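Local coordinates for protein dermonecrotic toxin (Pasteurella multocida, PDB 2EBF) that acts as a potent mitogenic, dermonecrotic toxin that induces bone resorption and is associated with severe progressive atrophic rhinitis in pigs, at residues A[225-229]-A[287-291]; A[250-254]-A[265-270]; A[338-342]-A[542-547]; A[457-461]-A[486-491]. One frame throughout, in Å; residues are numbered along the deposited sequence.

Interaction 1: A[225-229]-A[287-291]; sequences AYESW and LYPFT
Tyr-226 reaches from the loop ahead of helix 234-248 to the beginning of helix 288-300, where its phenol meets Thr-291. The two hydroxyls, Tyr-226 OH and Thr-291 OG1, are 2.7 Å apart in a hydrogen bond that either could donate. Thr-291 OG1 lies at the edge of the tyrosine ring, near its plane, so the bond prolongs the phenol rather than covering it. The threonine hydroxyl is anti to its own carbonyl carbon (chi1 -55°), which directs it back along the helix toward Leu-287 O; that carbonyl also accepts the helical bond from Thr-291 N, 3.0 Å away. The CG2 methyl of Thr-291 takes the other branch and still grazes Tyr-226 OH at 3.7 Å.

Tyr-288 passes alongside Tyr-226 in the opposite direction. Both tyrosines hold CG beside the backbone N, with chi1 -50° in Tyr-226, and this brings their rings together rim to rim with planes at 52°, neither lying over the other; Tyr-226 CE1 comes to 3.3 Å from Tyr-288 CD1. The hydroxyl of Tyr-226 sits in the plane of the Tyr-288 ring, at its edge. Trp-229 approaches more loosely: its CZ2 stands over one face of Tyr-288, 4.5 Å from Tyr-288 CE1, with the planes oblique. Tyr-226 CD1 in turn lies over the rim of one indole face, so the tyrosine touches both indole and helix. Leu-241 of helix 234-248 touches both tyrosines. Together Tyr-226, Trp-229 and Tyr-288 form an aromatic cluster that fastens a loop to the first turn of a helix within the C2 region of the toxin.

Interaction 2: A[250-254]-A[265-270]; sequences MLSKC and HSYEEM
Lys-253 and His-265 meet where the chain enters and leaves the short β-hairpin of strands 254-257 and 260-263, and the histidine forms a His-carboxylate hydrogen bond on its far side. Polar bonds run through both ring nitrogens. Lys-253 N donates to His-265 NE2 at 2.9 Å, arriving 30° out of the ring plane. Ser-252 N is also near NE2 but badly angled for a bond. His-265 ND1 donates to Glu-269 OE1 over 2.9 Å, almost straight at 177° and in the ring plane, although the carboxylate is met from above its own plane. These two bonds fix the rotation of the imidazole. Ser-266 is the N-cap of the following helix, its OG accepting from Glu-269 N.

Contacts to the ring form a second group. With CG anti to the carbonyl carbon (chi1 -57°), the extended Lys-253 chain crosses the imidazole at about a right angle, and CG makes a CH-pi contact over one face, 4.2 Å from the ring centroid. Cys-254 SG instead lies at the ring edge, 3.9 Å from His-265 CD2.

Apolar packing completes the junction. Ile-263 touches Cys-254 and Met-270, while Phe-292 of helix 288-300 touches Leu-251 and Cys-254. The extended side chain of Met-270 brings its CE methyl up to these last two, 4.2 Å from Leu-251 CD2 and 4.1 Å from Cys-254 SG.

Interaction 3: A[338-342]-A[542-547]; sequences YTPWD and DVASSR
Asp-542 OD2, close to Tyr-338 CE2 across the contact, is gripped by Arg-547 NE at 2.9 Å, by Arg-547 NH2 at 3.0 Å and by the hydroxyl of Ser-509. It belongs to a salt-bridge network of Asp-342, Asp-542 and Arg-547 that ties the loop following edge strand 537-539 of the mixed sheet to helix 339-345. The side-on grip on Asp-542 is bent, since two nitrogens share one oxygen, and both come from the same face of the carboxylate plane.

The grip on Asp-342 is end-on and far straighter. Arg-547 NH1 meets the syn lone pair of Asp-342 OD2 at 2.7 Å and 178°, while NH2 meets Asp-342 OD1 at 2.9 Å and 171°. Guanidinium and carboxylate are nearly coplanar. One arginine thus serves two carboxylates, which would probably offset their mutual repulsion.

The same guanidinium lies flat on Tyr-338, centres 3.9 Å apart and planes at 17°, a cation-pi stack; its CZ sits above Tyr-338 CD2. A bend at chi3 lets the aliphatic part follow the ring too, placing Arg-547 CD over the ring centre. Tyr-338 OH is anchored to Ser-509, so that serine steadies both the ring and Asp-542. Trp-341, its NE1 bonded to Ile-526 O, flanks the network with CZ3 4.0 Å from Asp-542 CB. A water donates to Asp-342 OD1 at 3.2 Å and, weakly, to Asp-542 O.

Interaction 4: A[457-461]-A[486-491]; sequences FRAIG and EAIEKL
Arg-458 and Ile-460, two residues apart and so on the same side of edge strand 456-461, bear most of this contact with the last turn of helix 473-490. Strand and helix run roughly antiparallel, at 145°, with axes 9.0 Å apart, as a helix does in the β-α-β crossover that here leads on to parallel strand 498-502.

Arg-458 starts out extended, CG anti to the backbone N (chi1 177°), then bends at chi3, laying its guanidinium against the lysine stem. Lys-490 crosses it at about a right angle, its CB, CG and CD over one face, with CG 3.5 Å from Arg-458 NH1. Arg-458 also passes alongside Leu-491 in the opposite direction, its CD 4.2 Å from Leu-491 CD2. Arg-458 NE forms a salt bridge with Glu-399 on the adjacent strand.

Ile-460 supplies the apolar half: its CD1 touches Ala-487 CB at 4.0 Å, and Leu-520 of helix 520-524 packs on both residues. Its CG2 faces Glu-486 CG. Ile-460 O, buried here, has no polar partner in the model.

Glu-486 bends at chi2 toward the charges. Its OE2 makes a salt bridge to Lys-490 NZ at 3.3 Å and accepts from a water at 2.6 Å. That water also accepts from Arg-458 NH1, 2.9 Å away, and donates to Ala-459 O. Arg-458 NH1 and Lys-490 NZ are only 3.8 Å apart; Glu-486, directly to the lysine and through water to the arginine, and Glu-399 probably offset this closeness.

In the fold
All four contacts belong to the C2 region of the toxin's C-terminal fragment. Interaction 2 is nested inside the chain loop closed by interaction 1. Their centres are 17 Å apart, and they touch where Pro-289 packs on Met-250 and Leu-251; helix 267-273 of interaction 2 precedes helix 288-300 of interaction 1. This pair closes before interaction 3 opens its roughly 200-residue loop, within which interaction 4 is nested, centres 22 Å apart. Interactions 4 and 3 lie at opposite edges of the mixed six-stranded sheet, at strand 456-461 and the loop after 537-539, with helix 520-524 contacting both. The contacts thus form two local groups, interactions 2 and 4 approaching to about 10 Å between nearest atoms.

Interaction 1: A[225-229]-A[287-291]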
loop_
_atom_site.group_PDB
_atom_site.type_symbol
_atom_site.label_atom_id
_atom_site.label_comp_id
_atom_site.label_asym_id
_atom_site.label_seq_id
_atom_site.Cartn_x
_atom_site.Cartn_y
_atom_site.Cartn_z
ATOM N N ALA A 225 3.341 46.991 4.253
ATOM C CA ALA A 225 2.367 46.645 3.210
ATOM C C ALA A 225 0.893 46.819 3.597
ATOM O O ALA A 225 0.029 46.907 2.721
ATOM C CB ALA A 225 2.615 45.225 2.698
ATOM N N TYR A 226 0.610 46.874 4.898
ATOM C CA TYR A 226 -0.772 46.888 5.390
ATOM C C TYR A 226 -1.137 48.156 6.166
ATOM O O TYR A 226 -2.091 48.168 6.950
ATOM C CB TYR A 226 -1.029 45.636 6.234
ATOM C CG TYR A 226 -0.590 44.376 5.533
ATOM C CD1 TYR A 226 -1.367 43.822 4.518
ATOM C CD2 TYR A 226 0.620 43.757 5.859
ATOM C CE1 TYR A 226 -0.965 42.674 3.856
ATOM C CE2 TYR A 226 1.034 42.601 5.200
ATOM C CZ TYR A 226 0.233 42.069 4.199
ATOM O OH TYR A 226 0.625 40.932 3.531
ATOM N N GLU A 227 -0.383 49.223 5.930
ATOM C CA GLU A 227 -0.629 50.488 6.611
ATOM C C GLU A 227 -1.863 51.229 6.093
ATOM O O GLU A 227 -2.531 51.918 6.860
ATOM C CB GLU A 227 0.627 51.359 6.615
ATOM C CG GLU A 227 1.452 51.161 7.889
ATOM C CD GLU A 227 2.949 51.049 7.642
ATOM O OE1 GLU A 227 3.612 50.309 8.405
ATOM O OE2 GLU A 227 3.464 51.690 6.693
ATOM N N SER A 228 -2.177 51.068 4.808
ATOM C CA SER A 228 -3.405 51.638 4.237
ATOM C C SER A 228 -4.677 50.927 4.732
ATOM O O SER A 228 -5.782 51.455 4.597
ATOM C CB SER A 228 -3.351 51.635 2.704
ATOM O OG SER A 228 -3.344 50.315 2.187
ATOM N N TRP A 229 -4.505 49.740 5.313
ATOM C CA TRP A 229 -5.622 48.921 5.790
ATOM C C TRP A 229 -6.125 49.332 7.169
ATOM O O TRP A 229 -7.307 49.152 7.472
ATOM C CB TRP A 229 -5.221 47.446 5.811
ATOM C CG TRP A 229 -5.000 46.858 4.452
ATOM C CD1 TRP A 229 -4.720 47.530 3.294
ATOM C CD2 TRP A 229 -5.010 45.468 4.115
ATOM N NE1 TRP A 229 -4.575 46.646 2.256
ATOM C CE2 TRP A 229 -4.743 45.371 2.733
ATOM C CE3 TRP A 229 -5.224 44.292 4.848
ATOM C CZ2 TRP A 229 -4.683 44.142 2.064
ATOM C CZ3 TRP A 229 -5.166 43.070 4.185
ATOM C CH2 TRP A 229 -4.898 43.006 2.806
ATOM N N LEU A 287 2.568 40.231 -1.512
ATOM C CA LEU A 287 3.049 39.586 -0.298
ATOM C C LEU A 287 1.974 38.759 0.411
ATOM O O LEU A 287 2.299 37.856 1.175
ATOM C CB LEU A 287 3.646 40.628 0.659
ATOM C CG LEU A 287 4.657 40.156 1.718
ATOM C CD1 LEU A 287 5.959 39.638 1.085
ATOM C CD2 LEU A 287 4.950 41.272 2.721
ATOM N N TYR A 288 0.707 39.051 0.117
ATOM C CA TYR A 288 -0.432 38.629 0.948
ATOM C C TYR A 288 -0.591 37.121 1.195
ATOM O O TYR A 288 -0.866 36.718 2.330
ATOM C CB TYR A 288 -1.748 39.231 0.433
ATOM C CG TYR A 288 -1.638 40.671 -0.031
ATOM C CD1 TYR A 288 -0.891 41.606 0.686
ATOM C CD2 TYR A 288 -2.289 41.097 -1.185
ATOM C CE1 TYR A 288 -0.783 42.928 0.253
ATOM C CE2 TYR A 288 -2.195 42.416 -1.625
ATOM C CZ TYR A 288 -1.442 43.326 -0.903
ATOM O OH TYR A 288 -1.343 44.633 -1.341
ATOM N N PRO A 289 -0.426 36.285 0.146
ATOM C CA PRO A 289 -0.547 34.847 0.399
ATOM C C PRO A 289 0.582 34.361 1.289
ATOM O O PRO A 289 0.363 33.496 2.136
ATOM C CB PRO A 289 -0.422 34.228 -1.001
ATOM C CG PRO A 289 -0.668 35.349 -1.958
ATOM C CD PRO A 289 -0.135 36.559 -1.275
ATOM N N PHE A 290 1.771 34.927 1.096
ATOM C CA PHE A 290 2.949 34.572 1.880
ATOM C C PHE A 290 2.769 34.956 3.351
ATOM O O PHE A 290 3.108 34.177 4.245
ATOM C CB PHE A 290 4.215 35.196 1.273
ATOM C CG PHE A 290 5.486 34.850 2.001
ATOM C CD1 PHE A 290 6.173 35.823 2.726
ATOM C CD2 PHE A 290 6.000 33.559 1.968
ATOM C CE1 PHE A 290 7.353 35.509 3.409
ATOM C CE2 PHE A 290 7.177 33.234 2.648
ATOM C CZ PHE A 290 7.855 34.211 3.369
ATOM N N THR A 291 2.219 36.147 3.585
ATOM C CA THR A 291 1.885 36.606 4.932
ATOM C C THR A 291 0.899 35.639 5.585
ATOM O O THR A 291 1.114 35.189 6.713
ATOM C CB THR A 291 1.297 38.039 4.908
ATOM O OG1 THR A 291 2.205 38.920 4.230
ATOM C CG2 THR A 291 1.048 38.559 6.329
#

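Interaction 2: A[250-254]-A[265-270]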
loop_
_atom_site.group_PDB
_atom_site.type_symbol
_atom_site.label_atom_id
_atom_site.label_comp_id
_atom_site.label_asym_id
_atom_site.label_seq_id
_atom_site.Cartn_x
_atom_site.Cartn_y
_atom_site.Cartn_z
ATOM N N MET A 250 -5.192 34.022 -5.948
ATOM C CA MET A 250 -4.707 33.114 -4.900
ATOM C C MET A 250 -5.701 32.928 -3.737
ATOM O O MET A 250 -6.683 33.667 -3.623
ATOM C CB MET A 250 -3.349 33.597 -4.367
ATOM C CG MET A 250 -2.287 33.844 -5.444
ATOM S SD MET A 250 -1.363 32.361 -5.909
ATOM C CE MET A 250 0.040 32.459 -4.791
ATOM N N LEU A 251 -5.436 31.922 -2.895
ATOM C CA LEU A 251 -6.223 31.618 -1.681
ATOM C C LEU A 251 -7.745 31.649 -1.867
ATOM O O LEU A 251 -8.483 32.070 -0.976
ATOM C CB LEU A 251 -5.809 32.528 -0.514
ATOM C CG LEU A 251 -4.328 32.647 -0.138
ATOM C CD1 LEU A 251 -4.155 33.702 0.949
ATOM C CD2 LEU A 251 -3.744 31.310 0.306
ATOM N N SER A 252 -8.199 31.184 -3.026
ATOM C CA SER A 252 -9.620 31.174 -3.368
ATOM C C SER A 252 -10.445 30.207 -2.519
ATOM O O SER A 252 -11.649 30.398 -2.356
ATOM C CB SER A 252 -9.814 30.881 -4.861
ATOM O OG SER A 252 -8.844 29.967 -5.353
ATOM N N LYS A 253 -9.792 29.175 -1.984
ATOM C CA LYS A 253 -10.458 28.163 -1.158
ATOM C C LYS A 253 -10.172 28.388 0.332
ATOM O O LYS A 253 -9.842 27.460 1.071
ATOM C CB LYS A 253 -10.056 26.745 -1.592
ATOM C CG LYS A 253 -10.340 26.427 -3.055
ATOM C CD LYS A 253 -9.650 25.137 -3.480
ATOM C CE LYS A 253 -9.604 25.005 -5.002
ATOM N NZ LYS A 253 -8.776 23.841 -5.429
ATOM N N CYS A 254 -10.290 29.641 0.755
ATOM C CA CYS A 254 -10.187 30.007 2.158
ATOM C C CYS A 254 -11.349 30.923 2.490
ATOM O O CYS A 254 -11.591 31.907 1.785
ATOM C CB CYS A 254 -8.870 30.726 2.442
ATOM S SG CYS A 254 -7.400 29.767 2.101
ATOM N N HIS A 265 -7.069 24.518 0.282
ATOM C CA HIS A 265 -5.794 24.240 -0.383
ATOM C C HIS A 265 -4.955 23.362 0.514
ATOM O O HIS A 265 -4.828 23.631 1.704
ATOM C CB HIS A 265 -5.007 25.518 -0.663
ATOM C CG HIS A 265 -5.777 26.562 -1.404
ATOM N ND1 HIS A 265 -5.694 26.713 -2.771
ATOM C CD2 HIS A 265 -6.635 27.514 -0.969
ATOM C CE1 HIS A 265 -6.472 27.714 -3.148
ATOM N NE2 HIS A 265 -7.053 28.216 -2.072
ATOM N N SER A 266 -4.359 22.324 -0.058
ATOM C CA SER A 266 -3.543 21.415 0.731
ATOM C C SER A 266 -2.245 22.091 1.159
ATOM O O SER A 266 -1.747 23.004 0.487
ATOM C CB SER A 266 -3.259 20.134 -0.056
ATOM O OG SER A 266 -2.381 20.383 -1.139
ATOM N N TYR A 267 -1.718 21.652 2.296
ATOM C CA TYR A 267 -0.434 22.111 2.806
ATOM C C TYR A 267 0.620 22.191 1.704
ATOM O O TYR A 267 1.290 23.213 1.546
ATOM C CB TYR A 267 0.041 21.165 3.915
ATOM C CG TYR A 267 1.422 21.463 4.445
ATOM C CD1 TYR A 267 2.378 20.458 4.550
ATOM C CD2 TYR A 267 1.770 22.748 4.850
ATOM C CE1 TYR A 267 3.649 20.728 5.048
ATOM C CE2 TYR A 267 3.031 23.031 5.342
ATOM C CZ TYR A 267 3.966 22.027 5.440
ATOM O OH TYR A 267 5.219 22.322 5.929
ATOM N N GLU A 268 0.747 21.110 0.939
ATOM C CA GLU A 268 1.782 20.996 -0.090
ATOM C C GLU A 268 1.536 21.915 -1.276
ATOM O O GLU A 268 2.483 22.452 -1.858
ATOM C CB GLU A 268 1.909 19.547 -0.566
ATOM C CG GLU A 268 2.445 18.590 0.494
ATOM C CD GLU A 268 1.348 17.855 1.249
ATOM O OE1 GLU A 268 0.156 18.223 1.112
ATOM O OE2 GLU A 268 1.686 16.896 1.981
ATOM N N GLU A 269 0.268 22.090 -1.633
ATOM C CA GLU A 269 -0.097 23.028 -2.683
ATOM C C GLU A 269 0.359 24.441 -2.318
ATOM O O GLU A 269 0.973 25.142 -3.129
ATOM C CB GLU A 269 -1.602 23.014 -2.922
ATOM C CG GLU A 269 -2.061 24.119 -3.867
ATOM C CD GLU A 269 -3.555 24.181 -4.032
ATOM O OE1 GLU A 269 -4.040 25.167 -4.618
ATOM O OE2 GLU A 269 -4.253 23.253 -3.583
ATOM N N MET A 270 0.058 24.851 -1.089
ATOM C CA MET A 270 0.451 26.168 -0.612
ATOM C C MET A 270 1.964 26.322 -0.535
ATOM O O MET A 270 2.502 27.345 -0.959
ATOM C CB MET A 270 -0.181 26.452 0.745
ATOM C CG MET A 270 -1.678 26.551 0.688
ATOM S SD MET A 270 -2.304 27.237 2.222
ATOM C CE MET A 270 -4.039 27.380 1.825
#

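Interaction 3: A[338-342]-A[542-547]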
loop_
_atom_site.group_PDB
_atom_site.type_symbol
_atom_site.label_atom_id
_atom_site.label_comp_id
_atom_site.label_asym_id
_atom_site.label_seq_id
_atom_site.Cartn_x
_atom_site.Cartn_y
_atom_site.Cartn_z
ATOM N N TYR A 338 15.898 -6.543 -12.647
ATOM C CA TYR A 338 16.816 -5.555 -13.215
ATOM C C TYR A 338 17.572 -6.072 -14.437
ATOM O O TYR A 338 18.282 -5.313 -15.098
ATOM C CB TYR A 338 17.857 -5.152 -12.187
ATOM C CG TYR A 338 17.429 -4.125 -11.178
ATOM C CD1 TYR A 338 16.866 -4.509 -9.967
ATOM C CD2 TYR A 338 17.642 -2.766 -11.411
ATOM C CE1 TYR A 338 16.500 -3.558 -9.005
ATOM C CE2 TYR A 338 17.284 -1.808 -10.459
ATOM C CZ TYR A 338 16.714 -2.212 -9.267
ATOM O OH TYR A 338 16.367 -1.271 -8.328
ATOM N N THR A 339 17.436 -7.366 -14.724
ATOM C CA THR A 339 18.155 -7.988 -15.843
ATOM C C THR A 339 17.945 -7.304 -17.215
ATOM O O THR A 339 18.924 -6.989 -17.898
ATOM C CB THR A 339 17.905 -9.531 -15.875
ATOM O OG1 THR A 339 18.655 -10.129 -14.815
ATOM C CG2 THR A 339 18.360 -10.144 -17.195
ATOM N N PRO A 340 16.683 -7.077 -17.634
ATOM C CA PRO A 340 16.505 -6.425 -18.927
ATOM C C PRO A 340 17.168 -5.049 -19.011
ATOM O O PRO A 340 17.815 -4.744 -20.019
ATOM C CB PRO A 340 14.981 -6.299 -19.060
ATOM C CG PRO A 340 14.446 -7.357 -18.159
ATOM C CD PRO A 340 15.391 -7.424 -17.015
ATOM N N TRP A 341 17.038 -4.242 -17.959
ATOM C CA TRP A 341 17.595 -2.885 -17.971
ATOM C C TRP A 341 19.125 -2.897 -17.960
ATOM O O TRP A 341 19.768 -2.177 -18.738
ATOM C CB TRP A 341 17.041 -2.052 -16.806
ATOM C CG TRP A 341 17.368 -0.568 -16.911
ATOM C CD1 TRP A 341 16.604 0.412 -17.512
ATOM C CD2 TRP A 341 18.529 0.088 -16.403
ATOM N NE1 TRP A 341 17.228 1.627 -17.403
ATOM C CE2 TRP A 341 18.409 1.460 -16.724
ATOM C CE3 TRP A 341 19.666 -0.349 -15.697
ATOM C CZ2 TRP A 341 19.388 2.397 -16.376
ATOM C CZ3 TRP A 341 20.630 0.574 -15.357
ATOM C CH2 TRP A 341 20.487 1.941 -15.691
ATOM N N ASP A 342 19.699 -3.715 -17.078
ATOM C CA ASP A 342 21.151 -3.864 -16.986
ATOM C C ASP A 342 21.786 -4.376 -18.288
ATOM O O ASP A 342 22.938 -4.047 -18.583
ATOM C CB ASP A 342 21.529 -4.785 -15.819
ATOM C CG ASP A 342 21.538 -4.068 -14.470
ATOM O OD1 ASP A 342 21.691 -2.821 -14.425
ATOM O OD2 ASP A 342 21.403 -4.763 -13.436
ATOM N N ASP A 542 23.140 3.689 -12.710
ATOM C CA ASP A 542 22.478 3.240 -11.487
ATOM C C ASP A 542 23.547 2.648 -10.579
ATOM O O ASP A 542 24.002 1.525 -10.794
ATOM C CB ASP A 542 21.403 2.194 -11.801
ATOM C CG ASP A 542 20.442 1.972 -10.638
ATOM O OD1 ASP A 542 20.312 2.872 -9.785
ATOM O OD2 ASP A 542 19.803 0.901 -10.589
ATOM N N VAL A 543 23.964 3.418 -9.582
ATOM C CA VAL A 543 25.101 3.054 -8.743
ATOM C C VAL A 543 24.760 1.912 -7.761
ATOM O O VAL A 543 23.635 1.820 -7.274
ATOM C CB VAL A 543 25.702 4.309 -8.035
ATOM C CG1 VAL A 543 24.907 4.721 -6.808
ATOM C CG2 VAL A 543 27.138 4.078 -7.679
ATOM N N ALA A 544 25.740 1.047 -7.499
ATOM C CA ALA A 544 25.540 -0.146 -6.669
ATOM C C ALA A 544 25.112 0.184 -5.244
ATOM O O ALA A 544 24.254 -0.492 -4.676
ATOM C CB ALA A 544 26.793 -1.019 -6.665
ATOM N N SER A 545 25.695 1.233 -4.677
ATOM C CA SER A 545 25.382 1.638 -3.305
ATOM C C SER A 545 23.930 2.082 -3.068
ATOM O O SER A 545 23.483 2.132 -1.920
ATOM C CB SER A 545 26.345 2.728 -2.830
ATOM O OG SER A 545 26.357 3.830 -3.712
ATOM N N SER A 546 23.206 2.412 -4.138
ATOM C CA SER A 546 21.811 2.857 -4.025
ATOM C C SER A 546 20.813 1.738 -4.276
ATOM O O SER A 546 19.637 1.829 -3.897
ATOM C CB SER A 546 21.547 4.004 -5.001
ATOM O OG SER A 546 22.004 5.229 -4.459
ATOM N N ARG A 547 21.286 0.683 -4.928
ATOM C CA ARG A 547 20.438 -0.432 -5.296
ATOM C C ARG A 547 20.445 -1.434 -4.145
ATOM O O ARG A 547 20.959 -2.549 -4.272
ATOM C CB ARG A 547 20.935 -1.047 -6.608
ATOM C CG ARG A 547 19.855 -1.742 -7.385
ATOM C CD ARG A 547 20.435 -2.555 -8.501
ATOM N NE ARG A 547 20.612 -1.770 -9.713
ATOM C CZ ARG A 547 20.845 -2.306 -10.904
ATOM N NH1 ARG A 547 20.957 -3.624 -11.022
ATOM N NH2 ARG A 547 20.959 -1.534 -11.976
HETATM O O HOH W 1 23.490 -0.342 -13.530
#

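Interaction 4: A[457-461]-A[486-491]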
loop_
_atom_site.group_PDB
_atom_site.type_symbol
_atom_site.label_atom_id
_atom_site.label_comp_id
_atom_site.label_asym_id
_atom_site.label_seq_id
_atom_site.Cartn_x
_atom_site.Cartn_y
_atom_site.Cartn_z
ATOM N N PHE A 457 2.449 18.156 -22.716
ATOM C CA PHE A 457 3.167 18.419 -21.475
ATOM C C PHE A 457 2.423 17.765 -20.312
ATOM O O PHE A 457 1.233 18.016 -20.097
ATOM C CB PHE A 457 3.322 19.924 -21.224
ATOM C CG PHE A 457 4.280 20.259 -20.108
ATOM C CD1 PHE A 457 5.625 20.493 -20.380
ATOM C CD2 PHE A 457 3.840 20.335 -18.788
ATOM C CE1 PHE A 457 6.515 20.806 -19.369
ATOM C CE2 PHE A 457 4.723 20.648 -17.770
ATOM C CZ PHE A 457 6.070 20.880 -18.059
ATOM N N ARG A 458 3.134 16.926 -19.567
ATOM C CA ARG A 458 2.528 16.187 -18.467
ATOM C C ARG A 458 3.274 16.406 -17.155
ATOM O O ARG A 458 4.496 16.270 -17.094
ATOM C CB ARG A 458 2.503 14.693 -18.808
ATOM C CG ARG A 458 1.953 13.786 -17.715
ATOM C CD ARG A 458 1.840 12.350 -18.224
ATOM N NE ARG A 458 0.920 12.257 -19.367
ATOM C CZ ARG A 458 -0.405 12.183 -19.261
ATOM N NH1 ARG A 458 -0.983 12.188 -18.067
ATOM N NH2 ARG A 458 -1.160 12.111 -20.356
ATOM N N ALA A 459 2.525 16.743 -16.107
ATOM C CA ALA A 459 3.043 16.692 -14.749
ATOM C C ALA A 459 2.861 15.269 -14.232
ATOM O O ALA A 459 1.769 14.708 -14.349
ATOM C CB ALA A 459 2.300 17.657 -13.859
ATOM N N ILE A 460 3.924 14.690 -13.677
ATOM C CA ILE A 460 3.820 13.366 -13.052
ATOM C C ILE A 460 4.118 13.373 -11.548
ATOM O O ILE A 460 4.111 12.321 -10.903
ATOM C CB ILE A 460 4.693 12.293 -13.762
ATOM C CG1 ILE A 460 6.185 12.657 -13.681
ATOM C CG2 ILE A 460 4.216 12.089 -15.197
ATOM C CD1 ILE A 460 7.134 11.484 -13.961
ATOM N N GLY A 461 4.365 14.557 -10.991
ATOM C CA GLY A 461 4.477 14.700 -9.537
ATOM C C GLY A 461 3.120 14.487 -8.899
ATOM O O GLY A 461 2.081 14.678 -9.534
ATOM N N GLU A 486 2.415 6.899 -11.529
ATOM C CA GLU A 486 1.822 7.767 -12.559
ATOM C C GLU A 486 2.556 7.641 -13.897
ATOM O O GLU A 486 1.921 7.558 -14.956
ATOM C CB GLU A 486 1.776 9.230 -12.100
ATOM C CG GLU A 486 1.069 10.200 -13.076
ATOM C CD GLU A 486 -0.446 10.017 -13.146
ATOM O OE1 GLU A 486 -0.985 9.066 -12.531
ATOM O OE2 GLU A 486 -1.111 10.824 -13.833
ATOM N N ALA A 487 3.891 7.624 -13.851
ATOM C CA ALA A 487 4.690 7.498 -15.076
ATOM C C ALA A 487 4.452 6.178 -15.821
ATOM O O ALA A 487 4.412 6.156 -17.055
ATOM C CB ALA A 487 6.171 7.688 -14.782
ATOM N N ILE A 488 4.288 5.086 -15.081
ATOM C CA ILE A 488 3.978 3.796 -15.701
ATOM C C ILE A 488 2.635 3.853 -16.425
ATOM O O ILE A 488 2.510 3.389 -17.560
ATOM C CB ILE A 488 3.958 2.645 -14.672
ATOM C CG1 ILE A 488 5.363 2.395 -14.091
ATOM C CG2 ILE A 488 3.413 1.363 -15.303
ATOM C CD1 ILE A 488 6.389 1.973 -15.110
ATOM N N GLU A 489 1.641 4.434 -15.772
ATOM C CA GLU A 489 0.306 4.516 -16.342
ATOM C C GLU A 489 0.285 5.395 -17.585
ATOM O O GLU A 489 -0.387 5.076 -18.561
ATOM C CB GLU A 489 -0.688 5.024 -15.288
ATOM C CG GLU A 489 -2.160 5.084 -15.711
ATOM C CD GLU A 489 -2.734 3.750 -16.179
ATOM O OE1 GLU A 489 -3.585 3.782 -17.097
ATOM O OE2 GLU A 489 -2.353 2.680 -15.643
ATOM N N LYS A 490 1.049 6.482 -17.560
ATOM C CA LYS A 490 0.869 7.547 -18.545
ATOM C C LYS A 490 1.935 7.622 -19.631
ATOM O O LYS A 490 1.693 8.202 -20.690
ATOM C CB LYS A 490 0.745 8.899 -17.833
ATOM C CG LYS A 490 -0.420 8.975 -16.855
ATOM C CD LYS A 490 -1.750 8.821 -17.585
ATOM C CE LYS A 490 -2.924 8.686 -16.629
ATOM N NZ LYS A 490 -3.325 9.984 -16.064
ATOM N N LEU A 491 3.101 7.034 -19.381
ATOM C CA LEU A 491 4.244 7.225 -20.275
ATOM C C LEU A 491 4.671 6.031 -21.120
ATOM O O LEU A 491 4.964 6.207 -22.307
ATOM C CB LEU A 491 5.450 7.802 -19.525
ATOM C CG LEU A 491 5.290 9.217 -18.968
ATOM C CD1 LEU A 491 6.556 9.615 -18.232
ATOM C CD2 LEU A 491 4.928 10.241 -20.056
HETATM O O HOH W 2 -0.154 12.723 -15.383
#